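Local coordinates for protein phosphoribosylaminoimidazole carboxylase (Treponema denticola, PDB 5C5D) that catalyses the reversible carboxylation of 5-aminoimidazole ribonucleotide with carbon dioxide to 4-carboxy-5-aminoimidazole ribonucleotide in de novo purine biosynthesis, at residues D[13-18]-D[34-39]; D[18-23]-D[115-120]; D[126-129]-D[134-137]. The protein carries 1 engineered substitution. All coordinates share one frame; numbering follows the deposited sequence. Where two conformers were deposited one is given.

The three contacts follow the chain's alternating helices and parallel strands out to its C-terminal helix. Contacts 1 and 2 share A18 and helix 15-27, and their centres lie about 12 Å apart. They also touch, through I34 and A22 and through H17 and P117, so one helix packs on strand 31-36 and on the start of helix 117-129. Their segments alternate along the sequence. Contact 3 comes after both and uses the other end of helix 117-129, with its centre about 17 Å from that of contact 2 and about 25 Å from that of contact 1. Contact 1 holds two substrate-site positions, one of them engineered here, while contact 3 lies away from the site, where the long helix 133-157 departs.

Contact 1 (D[13-18]-D[34-39]); sequences SDMGHA and IRIGDA. Engineered in segment 34-39: D38 (natural residue Ser).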
ATOM      1  N   SER D  13      16.705  -1.365  23.039  1.00 27.63           N
ATOM      2  CA  SER D  13      16.046  -2.484  22.388  1.00 28.98           C
ATOM      3  C   SER D  13      16.638  -2.726  21.006  1.00 26.53           C
ATOM      4  O   SER D  13      16.442  -3.810  20.438  1.00 25.80           O
ATOM      5  CB  SER D  13      14.532  -2.246  22.290  1.00 32.08           C
ATOM      6  OG  SER D  13      14.219  -1.156  21.433  1.00 37.60           O
ATOM      7  N   ASP D  14      17.352  -1.724  20.470  1.00 24.16           N
ATOM      8  CA  ASP D  14      17.989  -1.813  19.150  1.00 22.44           C
ATOM      9  C   ASP D  14      19.407  -2.378  19.170  1.00 22.62           C
ATOM     10  O   ASP D  14      20.080  -2.364  18.140  1.00 22.54           O
ATOM     11  CB  ASP D  14      18.075  -0.425  18.463  1.00 32.31           C
ATOM     12  CG  ASP D  14      16.745   0.343  18.421  1.00 35.86           C
ATOM     13  OD1 ASP D  14      15.762  -0.242  17.943  1.00 30.78           O
ATOM     14  OD2 ASP D  14      16.724   1.570  18.785  1.00 35.78           O
ATOM     15  N   MET D  15      19.876  -2.885  20.302  1.00 20.31           N
ATOM     16  CA  MET D  15      21.297  -3.182  20.459  1.00 22.49           C
ATOM     17  C   MET D  15      21.755  -4.265  19.471  1.00 24.74           C
ATOM     18  O   MET D  15      22.844  -4.173  18.906  1.00 24.61           O
ATOM     19  CB  MET D  15      21.588  -3.586  21.905  1.00 26.36           C
ATOM     20  CG  MET D  15      23.031  -3.929  22.218  1.00 26.52           C
ATOM     21  SD  MET D  15      24.191  -2.557  21.921  1.00 37.04           S
ATOM     22  CE  MET D  15      23.632  -1.372  23.130  1.00 34.20           C
ATOM     23  N   GLY D  16      20.909  -5.255  19.223  1.00 23.71           N
ATOM     24  CA  GLY D  16      21.277  -6.324  18.301  1.00 23.76           C
ATOM     25  C   GLY D  16      21.572  -5.821  16.899  1.00 24.58           C
ATOM     26  O   GLY D  16      22.506  -6.271  16.240  1.00 26.05           O
ATOM     27  N   HIS D  17      20.761  -4.875  16.444  1.00 21.18           N
ATOM     28  CA  HIS D  17      20.923  -4.229  15.151  1.00 18.41           C
ATOM     29  C   HIS D  17      22.214  -3.426  15.108  1.00 19.51           C
ATOM     30  O   HIS D  17      23.014  -3.542  14.187  1.00 19.95           O
ATOM     31  CB  HIS D  17      19.692  -3.348  14.905  1.00 19.11           C
ATOM     32  CG  HIS D  17      19.614  -2.753  13.545  1.00 18.80           C
ATOM     33  ND1 HIS D  17      19.210  -3.479  12.445  1.00 20.05           N
ATOM     34  CD2 HIS D  17      19.828  -1.491  13.106  1.00 22.72           C
ATOM     35  CE1 HIS D  17      19.197  -2.690  11.385  1.00 22.19           C
ATOM     36  NE2 HIS D  17      19.558  -1.470  11.762  1.00 23.52           N
ATOM     37  N   ALA D  18      22.446  -2.665  16.161  1.00 20.18           N
ATOM     38  CA  ALA D  18      23.694  -1.908  16.270  1.00 19.77           C
ATOM     39  C   ALA D  18      24.910  -2.838  16.249  1.00 22.35           C
ATOM     40  O   ALA D  18      25.938  -2.511  15.656  1.00 23.08           O
ATOM     41  CB  ALA D  18      23.691  -1.077  17.533  1.00 23.29           C
ATOM     42  N   ILE D  34      29.377   2.790  20.386  1.00 23.36           N
ATOM     43  CA  ILE D  34      27.948   2.508  20.453  1.00 21.16           C
ATOM     44  C   ILE D  34      27.345   3.254  21.617  1.00 23.80           C
ATOM     45  O   ILE D  34      27.818   3.142  22.748  1.00 26.23           O
ATOM     46  CB  ILE D  34      27.673   1.026  20.618  1.00 30.21           C
ATOM     47  CG1 ILE D  34      28.183   0.286  19.403  1.00 28.94           C
ATOM     48  CG2 ILE D  34      26.160   0.788  20.806  1.00 30.15           C
ATOM     49  CD1 ILE D  34      28.065  -1.223  19.504  1.00 34.99           C
ATOM     50  N   ARG D  35      26.305   4.024  21.312  1.00 21.81           N
ATOM     51  CA  ARG D  35      25.656   4.885  22.294  1.00 22.64           C
ATOM     52  C   ARG D  35      24.147   4.798  22.164  1.00 22.06           C
ATOM     53  O   ARG D  35      23.612   4.419  21.124  1.00 22.98           O
ATOM     54  CB  ARG D  35      26.093   6.337  22.137  1.00 21.52           C
ATOM     55  CG  ARG D  35      27.608   6.576  22.176  1.00 21.27           C
ATOM     56  CD  ARG D  35      28.155   6.249  23.549  1.00 23.22           C
ATOM     57  NE  ARG D  35      27.572   7.060  24.612  1.00 27.00           N
ATOM     58  CZ  ARG D  35      28.020   8.257  25.001  1.00 29.34           C
ATOM     59  NH1 ARG D  35      29.092   8.812  24.444  1.00 29.11           N
ATOM     60  NH2 ARG D  35      27.418   8.879  26.008  1.00 28.96           N
ATOM     61  N   ILE D  36      23.482   5.173  23.244  1.00 23.40           N
ATOM     62  CA  ILE D  36      22.041   5.206  23.317  1.00 23.58           C
ATOM     63  C   ILE D  36      21.532   6.595  23.684  1.00 26.78           C
ATOM     64  O   ILE D  36      22.008   7.214  24.628  1.00 26.45           O
ATOM     65  CB  ILE D  36      21.529   4.193  24.366  1.00 26.76           C
ATOM     66  CG1 ILE D  36      21.884   2.772  23.935  1.00 24.19           C
ATOM     67  CG2 ILE D  36      20.018   4.272  24.510  1.00 28.60           C
ATOM     68  CD1 ILE D  36      21.712   1.741  25.061  1.00 23.65           C
ATOM     69  N   GLY D  37      20.537   7.063  22.950  1.00 23.32           N
ATOM     70  CA  GLY D  37      19.896   8.315  23.269  1.00 26.07           C
ATOM     71  C   GLY D  37      18.740   8.567  22.341  1.00 26.55           C
ATOM     72  O   GLY D  37      18.830   8.303  21.143  1.00 24.40           O
ATOM     73  N   ASP D  38      17.662   9.081  22.916  1.00 28.25           N
ATOM     74  CA  ASP D  38      16.430   9.313  22.198  1.00 31.17           C
ATOM     75  C   ASP D  38      16.229  10.792  21.911  1.00 31.34           C
ATOM     76  O   ASP D  38      16.421  11.642  22.778  1.00 30.99           O
ATOM     77  CB  ASP D  38      15.244   8.771  22.987  1.00 34.02           C
ATOM     78  CG  ASP D  38      13.950   8.917  22.235  1.00 38.91           C
ATOM     79  OD1 ASP D  38      13.719   8.152  21.258  1.00 41.54           O
ATOM     80  OD2 ASP D  38      13.194   9.840  22.569  1.00 37.99           O
ATOM     81  N   ALA D  39      15.828  11.094  20.674  1.00 30.20           N
ATOM     82  CA  ALA D  39      15.669  12.477  20.237  1.00 32.83           C
ATOM     83  C   ALA D  39      14.601  13.251  20.995  1.00 34.61           C
ATOM     84  O   ALA D  39      14.758  14.442  21.220  1.00 34.89           O
ATOM     85  CB  ALA D  39      15.345  12.513  18.750  1.00 36.02           C
TER
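Strand 4-9, helix 15-27 and strand 31-36 form a beta-alpha-beta unit of the parallel sheet, and M15, in the first turn of the helix, packs here on I34 and I36 of the second strand. The thioether does the touching. M15 SD lies 4.0 Å from I34 CG2, and the terminal methyl M15 CE is 4.1 Å from I36 CD1, so the end of one side chain spans two residues of the strand. CG of M15 stands anti to the backbone N (chi1 180°), and the chain then bends at both chi2 (60°) and chi3 (65°), which folds SD and CE over toward the sheet. The side chains of M15 and I36 cross at about a right angle. M9 of strand 4-9 touches M15, I34 and I36 and extends the apolar patch, while L157 and I150 of a second subunit pack on M15 and I36, respectively. D14 binds substrate, as does position 38, where an engineered aspartate replaces the natural serine. D14 accepts a hydrogen bond from S11 N through OD2, and D38 OD2 accepts from the backbone N of H40 and of K41. These two segments thus meet through van der Waals contact and apolar burial, with no directional bond between them, beside a polar substrate site.

Contact 2 (D[18-23]-D[115-120]); sequences AEKIAS and LEPKNA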
ATOM      1  N   ALA D  18      22.446  -2.665  16.161  1.00 20.18           N
ATOM      2  CA  ALA D  18      23.694  -1.908  16.270  1.00 19.77           C
ATOM      3  C   ALA D  18      24.910  -2.838  16.249  1.00 22.35           C
ATOM      4  O   ALA D  18      25.938  -2.511  15.656  1.00 23.08           O
ATOM      5  CB  ALA D  18      23.691  -1.077  17.533  1.00 23.29           C
ATOM      6  N   GLU D  19      24.818  -3.990  16.914  1.00 22.23           N
ATOM      7  CA  GLU D  19      25.939  -4.915  16.973  0.55 24.59           C
ATOM      8  C   GLU D  19      26.275  -5.478  15.600  1.00 22.49           C
ATOM      9  O   GLU D  19      27.450  -5.740  15.296  1.00 25.88           O
ATOM     10  CB  GLU D  19      25.637  -6.061  17.952  0.55 25.88           C
ATOM     11  CG  GLU D  19      25.693  -5.621  19.408  0.55 29.47           C
ATOM     12  CD  GLU D  19      25.223  -6.693  20.390  0.55 30.14           C
ATOM     13  OE1 GLU D  19      24.349  -7.521  20.038  0.55 29.50           O
ATOM     14  OE2 GLU D  19      25.738  -6.697  21.520  0.55 33.34           O
ATOM     15  N   LYS D  20      25.263  -5.676  14.764  1.00 20.75           N
ATOM     16  CA  LYS D  20      25.513  -6.153  13.410  1.00 19.98           C
ATOM     17  C   LYS D  20      26.326  -5.158  12.643  1.00 22.35           C
ATOM     18  O   LYS D  20      27.208  -5.530  11.867  1.00 22.86           O
ATOM     19  CB  LYS D  20      24.223  -6.429  12.658  1.00 21.78           C
ATOM     20  CG  LYS D  20      23.567  -7.718  13.099  1.00 31.51           C
ATOM     21  CD  LYS D  20      22.295  -7.949  12.354  1.00 37.93           C
ATOM     22  CE  LYS D  20      21.779  -9.321  12.624  1.00 50.49           C
ATOM     23  NZ  LYS D  20      20.925  -9.708  11.499  1.00 59.78           N
ATOM     24  N   ILE D  21      26.032  -3.879  12.850  1.00 21.08           N
ATOM     25  CA  ILE D  21      26.786  -2.842  12.174  1.00 21.24           C
ATOM     26  C   ILE D  21      28.207  -2.791  12.706  1.00 22.47           C
ATOM     27  O   ILE D  21      29.163  -2.708  11.945  1.00 21.11           O
ATOM     28  CB  ILE D  21      26.121  -1.460  12.344  1.00 19.23           C
ATOM     29  CG1 ILE D  21      24.724  -1.503  11.752  1.00 19.68           C
ATOM     30  CG2 ILE D  21      26.959  -0.361  11.657  1.00 18.67           C
ATOM     31  CD1 ILE D  21      23.868  -0.266  12.075  1.00 21.87           C
ATOM     32  N   ALA D  22      28.347  -2.847  14.023  1.00 21.94           N
ATOM     33  CA  ALA D  22      29.660  -2.695  14.637  1.00 23.03           C
ATOM     34  C   ALA D  22      30.535  -3.868  14.217  1.00 24.91           C
ATOM     35  O   ALA D  22      31.704  -3.698  13.885  1.00 25.29           O
ATOM     36  CB  ALA D  22      29.548  -2.618  16.145  1.00 26.44           C
ATOM     37  N   SER D  23      29.945  -5.059  14.211  1.00 23.83           N
ATOM     38  CA  SER D  23      30.662  -6.266  13.819  1.00 28.44           C
ATOM     39  C   SER D  23      31.254  -6.101  12.429  1.00 25.59           C
ATOM     40  O   SER D  23      32.400  -6.473  12.174  1.00 29.42           O
ATOM     41  CB  SER D  23      29.736  -7.490  13.847  1.00 33.76           C
ATOM     42  OG  SER D  23      29.431  -7.840  15.179  1.00 41.09           O
ATOM     43  N   LEU D 115      19.248   0.183   4.206  1.00 16.68           N
ATOM     44  CA  LEU D 115      18.460  -0.749   4.999  1.00 15.55           C
ATOM     45  C   LEU D 115      19.238  -1.786   5.780  1.00 19.81           C
ATOM     46  O   LEU D 115      18.907  -2.070   6.936  1.00 21.82           O
ATOM     47  CB  LEU D 115      17.482  -1.494   4.106  1.00 15.42           C
ATOM     48  CG  LEU D 115      16.339  -0.679   3.529  1.00 20.62           C
ATOM     49  CD1 LEU D 115      15.356  -1.632   2.886  1.00 20.18           C
ATOM     50  CD2 LEU D 115      15.668   0.133   4.605  1.00 23.20           C
ATOM     51  N   GLU D 116      20.211  -2.422   5.148  1.00 17.74           N
ATOM     52  CA  GLU D 116      20.873  -3.523   5.802  1.00 18.92           C
ATOM     53  C   GLU D 116      22.052  -3.045   6.644  1.00 19.45           C
ATOM     54  O   GLU D 116      22.897  -2.289   6.157  1.00 17.56           O
ATOM     55  CB  GLU D 116      21.377  -4.516   4.773  1.00 19.19           C
ATOM     56  CG  GLU D 116      20.319  -5.287   3.993  1.00 21.33           C
ATOM     57  CD  GLU D 116      19.618  -6.330   4.811  1.00 25.43           C
ATOM     58  OE1 GLU D 116      20.194  -6.771   5.819  1.00 29.11           O
ATOM     59  OE2 GLU D 116      18.478  -6.709   4.444  1.00 25.11           O
ATOM     60  N   PRO D 117      22.165  -3.554   7.863  1.00 19.08           N
ATOM     61  CA  PRO D 117      23.282  -3.174   8.731  1.00 17.83           C
ATOM     62  C   PRO D 117      24.658  -3.418   8.123  1.00 18.69           C
ATOM     63  O   PRO D 117      25.539  -2.566   8.292  1.00 18.77           O
ATOM     64  CB  PRO D 117      23.070  -4.034   9.985  1.00 24.15           C
ATOM     65  CG  PRO D 117      21.951  -4.949   9.693  1.00 28.70           C
ATOM     66  CD  PRO D 117      21.183  -4.408   8.556  1.00 23.01           C
ATOM     67  N   LYS D 118      24.865  -4.521   7.410  1.00 17.80           N
ATOM     68  CA  LYS D 118      26.173  -4.733   6.796  1.00 20.20           C
ATOM     69  C   LYS D 118      26.439  -3.667   5.743  1.00 20.88           C
ATOM     70  O   LYS D 118      27.600  -3.304   5.519  1.00 17.15           O
ATOM     71  CB  LYS D 118      26.275  -6.131   6.172  1.00 22.33           C
ATOM     72  CG  LYS D 118      26.368  -7.250   7.193  1.00 28.96           C
ATOM     73  CD  LYS D 118      26.627  -8.577   6.504  1.00 33.17           C
ATOM     74  CE  LYS D 118      26.598  -9.720   7.483  1.00 41.46           C
ATOM     75  NZ  LYS D 118      26.807 -11.024   6.796  1.00 47.76           N
ATOM     76  N   ASN D 119      25.376  -3.189   5.082  1.00 17.75           N
ATOM     77  CA  ASN D 119      25.516  -2.172   4.034  1.00 17.98           C
ATOM     78  C   ASN D 119      25.735  -0.815   4.649  1.00 19.84           C
ATOM     79  O   ASN D 119      26.397   0.006   4.061  1.00 18.30           O
ATOM     80  CB  ASN D 119      24.306  -2.162   3.090  1.00 18.98           C
ATOM     81  CG  ASN D 119      24.367  -3.314   2.092  1.00 21.28           C
ATOM     82  OD1 ASN D 119      25.442  -3.863   1.864  1.00 23.07           O
ATOM     83  ND2 ASN D 119      23.225  -3.713   1.525  1.00 19.55           N
ATOM     84  N   ALA D 120      25.221  -0.579   5.847  1.00 18.42           N
ATOM     85  CA  ALA D 120      25.516   0.701   6.484  1.00 17.62           C
ATOM     86  C   ALA D 120      27.018   0.762   6.814  1.00 19.37           C
ATOM     87  O   ALA D 120      27.691   1.792   6.640  1.00 18.22           O
ATOM     88  CB  ALA D 120      24.671   0.911   7.744  1.00 17.68           C
TER
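P117 meets K20 and I21 where the first turn of helix 117-129 approaches helix 15-27. Just before it, E116 occupies the N-cap position of the helix, and its OE2 forms a salt bridge with R68 of a fourth subunit. K20 NZ remains 6.4 Å from E116 OE1, too far for direct contact, although the opposite charges may attract weakly. P117 then supplies the main surface. Its CB lies 3.5 Å from I21 CG1, with the two side chains crossing at about a right angle, and I21 CG1 is also 3.7 Å from P117 O. On K20 the aliphatic part is used: K20 CB is 3.8 Å from P117 CB, and K20 CD comes to 4.0 Å from P117 CG. The lysine runs extended beside the ring and points the same way, which lets its methylenes cover the pyrrolidine at the exposed margin. The separation of 4.9 Å between I21 CA and P117 CA shows how closely the helices approach at this point, with the compact proline ring between them. N119 turns to a third subunit, where its amide bonds the backbone of P106 and G108. A120 packs on C87, which also touches I21, and I21 continues inward onto I7, I63 and I65 of the central strands. The first helix and the helix that follows the last strand thus pack side by side over one face of a parallel sheet of order 2-1-3-4-5, a flavodoxin-like three-layer topology.

Contact 3 (D[126-129]-D[134-137]); sequences RIFS and EIAD
With chi1 at -69°, I135 holds CG1 anti to its carbonyl carbon, and the extended CG1-CD1 branch carries the terminal methyl to F128; the phenylalanine's own chi1 of -61° swings its ring away from residues 134-137, leaving CB to receive that methyl. F128 CB and I135 CD1 are 3.8 Å apart, and the methyl lies obliquely to the aromatic ring. The ring packs on P3, P59 and L61 and on Y131 of a third subunit, while P3 and I30 touch I135.

The two segments belong to consecutive helices joined by a short turn: helix 117-129 ends the alternating strands and helices, and the long helix 133-157 then sets out in a new direction. Across the turn the backbones come nearest at S129 and A136, where S129 CA and A136 CA are 4.6 Å apart. The small side chains probably permit this approach. S129 CB lies 3.8 Å from A136 CA, and S129 CB to A136 CB measures 3.9 Å. A136 CB also sits 4.0 Å from S129 O. To the same serine CB, I135 CG2 adds a looser contact at 4.3 Å.

The hydroxyl of S129 is used within its own helix. Its chi1 of 84° places OG between the backbone N and the carbonyl carbon, within reach of R126 O. S129 OG donates to R126 O at 2.8 Å, tilted from the carbonyl plane, which fixes the rotation of the hydroxyl and leaves CB to meet the alanine. R126, which packs on V139 and M143 of helix 133-157, reaches the third subunit, where NH1 forms a salt bridge with D77 and NE bonds the carbonyl of K81. At the start of the second helix, I135 N donates to D132 OD1.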
ATOM      1  N   ARG D 126      33.218   2.962   2.645  1.00 19.11           N
ATOM      2  CA  ARG D 126      33.462   3.515   1.310  1.00 17.99           C
ATOM      3  C   ARG D 126      33.484   5.035   1.307  1.00 19.79           C
ATOM      4  O   ARG D 126      34.143   5.637   0.452  1.00 21.94           O
ATOM      5  CB  ARG D 126      32.436   2.943   0.321  1.00 18.99           C
ATOM      6  CG  ARG D 126      32.685   1.455   0.148  1.00 19.11           C
ATOM      7  CD  ARG D 126      31.602   0.761  -0.651  1.00 20.17           C
ATOM      8  NE  ARG D 126      31.694   1.078  -2.062  1.00 21.20           N
ATOM      9  CZ  ARG D 126      30.811   0.676  -2.958  1.00 20.49           C
ATOM     10  NH1 ARG D 126      29.764  -0.040  -2.571  1.00 21.82           N
ATOM     11  NH2 ARG D 126      30.956   1.011  -4.232  1.00 21.63           N
ATOM     12  N   ILE D 127      32.816   5.661   2.273  1.00 15.85           N
ATOM     13  CA  ILE D 127      32.925   7.115   2.448  1.00 17.14           C
ATOM     14  C   ILE D 127      34.340   7.487   2.884  1.00 19.64           C
ATOM     15  O   ILE D 127      34.962   8.372   2.269  1.00 20.58           O
ATOM     16  CB  ILE D 127      31.877   7.640   3.451  1.00 18.82           C
ATOM     17  CG1 ILE D 127      30.528   7.732   2.736  1.00 19.94           C
ATOM     18  CG2 ILE D 127      32.284   9.007   3.990  1.00 18.26           C
ATOM     19  CD1 ILE D 127      29.363   7.791   3.632  1.00 18.85           C
ATOM     20  N   PHE D 128      34.898   6.794   3.881  1.00 18.30           N
ATOM     21  CA  PHE D 128      36.274   7.096   4.301  1.00 20.12           C
ATOM     22  C   PHE D 128      37.261   6.758   3.192  1.00 21.66           C
ATOM     23  O   PHE D 128      38.305   7.413   3.064  1.00 21.86           O
ATOM     24  CB  PHE D 128      36.672   6.341   5.570  1.00 20.37           C
ATOM     25  CG  PHE D 128      35.831   6.669   6.782  1.00 21.66           C
ATOM     26  CD1 PHE D 128      35.730   7.976   7.267  1.00 21.26           C
ATOM     27  CD2 PHE D 128      35.167   5.666   7.456  1.00 22.23           C
ATOM     28  CE1 PHE D 128      34.968   8.259   8.400  1.00 21.77           C
ATOM     29  CE2 PHE D 128      34.407   5.945   8.581  1.00 21.28           C
ATOM     30  CZ  PHE D 128      34.303   7.243   9.053  1.00 21.89           C
ATOM     31  N   SER D 129      36.924   5.765   2.369  1.00 20.92           N
ATOM     32  CA  SER D 129      37.867   5.258   1.374  1.00 20.87           C
ATOM     33  C   SER D 129      38.187   6.260   0.278  1.00 23.67           C
ATOM     34  O   SER D 129      39.172   6.074  -0.428  1.00 24.08           O
ATOM     35  CB  SER D 129      37.327   3.981   0.730  1.00 23.14           C
ATOM     36  OG  SER D 129      36.438   4.303  -0.331  1.00 24.34           O
ATOM     37  N   GLU D 134      44.074   2.691   3.008  1.00 28.29           N
ATOM     38  CA  GLU D 134      44.071   1.429   3.722  1.00 32.30           C
ATOM     39  C   GLU D 134      42.643   0.896   3.815  1.00 30.17           C
ATOM     40  O   GLU D 134      42.405  -0.299   3.636  1.00 29.74           O
ATOM     41  CB  GLU D 134      44.694   1.583   5.105  1.00 36.58           C
ATOM     42  CG  GLU D 134      46.192   1.812   5.035  1.00 49.42           C
ATOM     43  CD  GLU D 134      46.853   1.845   6.393  1.00 61.08           C
ATOM     44  OE1 GLU D 134      46.140   1.699   7.410  1.00 62.66           O
ATOM     45  OE2 GLU D 134      48.091   2.020   6.440  1.00 69.23           O
ATOM     46  N   ILE D 135      41.689   1.774   4.083  1.00 28.56           N
ATOM     47  CA  ILE D 135      40.295   1.332   4.124  1.00 26.68           C
ATOM     48  C   ILE D 135      39.834   0.951   2.702  1.00 26.84           C
ATOM     49  O   ILE D 135      39.092  -0.023   2.527  1.00 25.20           O
ATOM     50  CB  ILE D 135      39.382   2.399   4.753  1.00 22.88           C
ATOM     51  CG1 ILE D 135      39.710   2.524   6.250  1.00 27.23           C
ATOM     52  CG2 ILE D 135      37.909   2.040   4.579  1.00 21.78           C
ATOM     53  CD1 ILE D 135      39.072   3.721   6.917  1.00 26.53           C
ATOM     54  N   ALA D 136      40.297   1.686   1.689  1.00 26.90           N
ATOM     55  CA  ALA D 136      39.984   1.327   0.307  1.00 24.12           C
ATOM     56  C   ALA D 136      40.467  -0.090  -0.042  1.00 26.12           C
ATOM     57  O   ALA D 136      39.753  -0.847  -0.701  1.00 24.82           O
ATOM     58  CB  ALA D 136      40.578   2.357  -0.660  1.00 24.15           C
ATOM     59  N   ASP D 137      41.674  -0.445   0.389  1.00 25.05           N
ATOM     60  CA  ASP D 137      42.172  -1.813   0.217  1.00 28.72           C
ATOM     61  C   ASP D 137      41.265  -2.864   0.875  1.00 29.18           C
ATOM     62  O   ASP D 137      40.990  -3.933   0.303  1.00 27.37           O
ATOM     63  CB  ASP D 137      43.597  -1.933   0.790  1.00 35.97           C
ATOM     64  CG  ASP D 137      44.622  -1.176  -0.027  1.00 43.30           C
ATOM     65  OD1 ASP D 137      44.353  -0.889  -1.210  1.00 44.68           O
ATOM     66  OD2 ASP D 137      45.704  -0.869   0.520  1.00 45.21           O
TER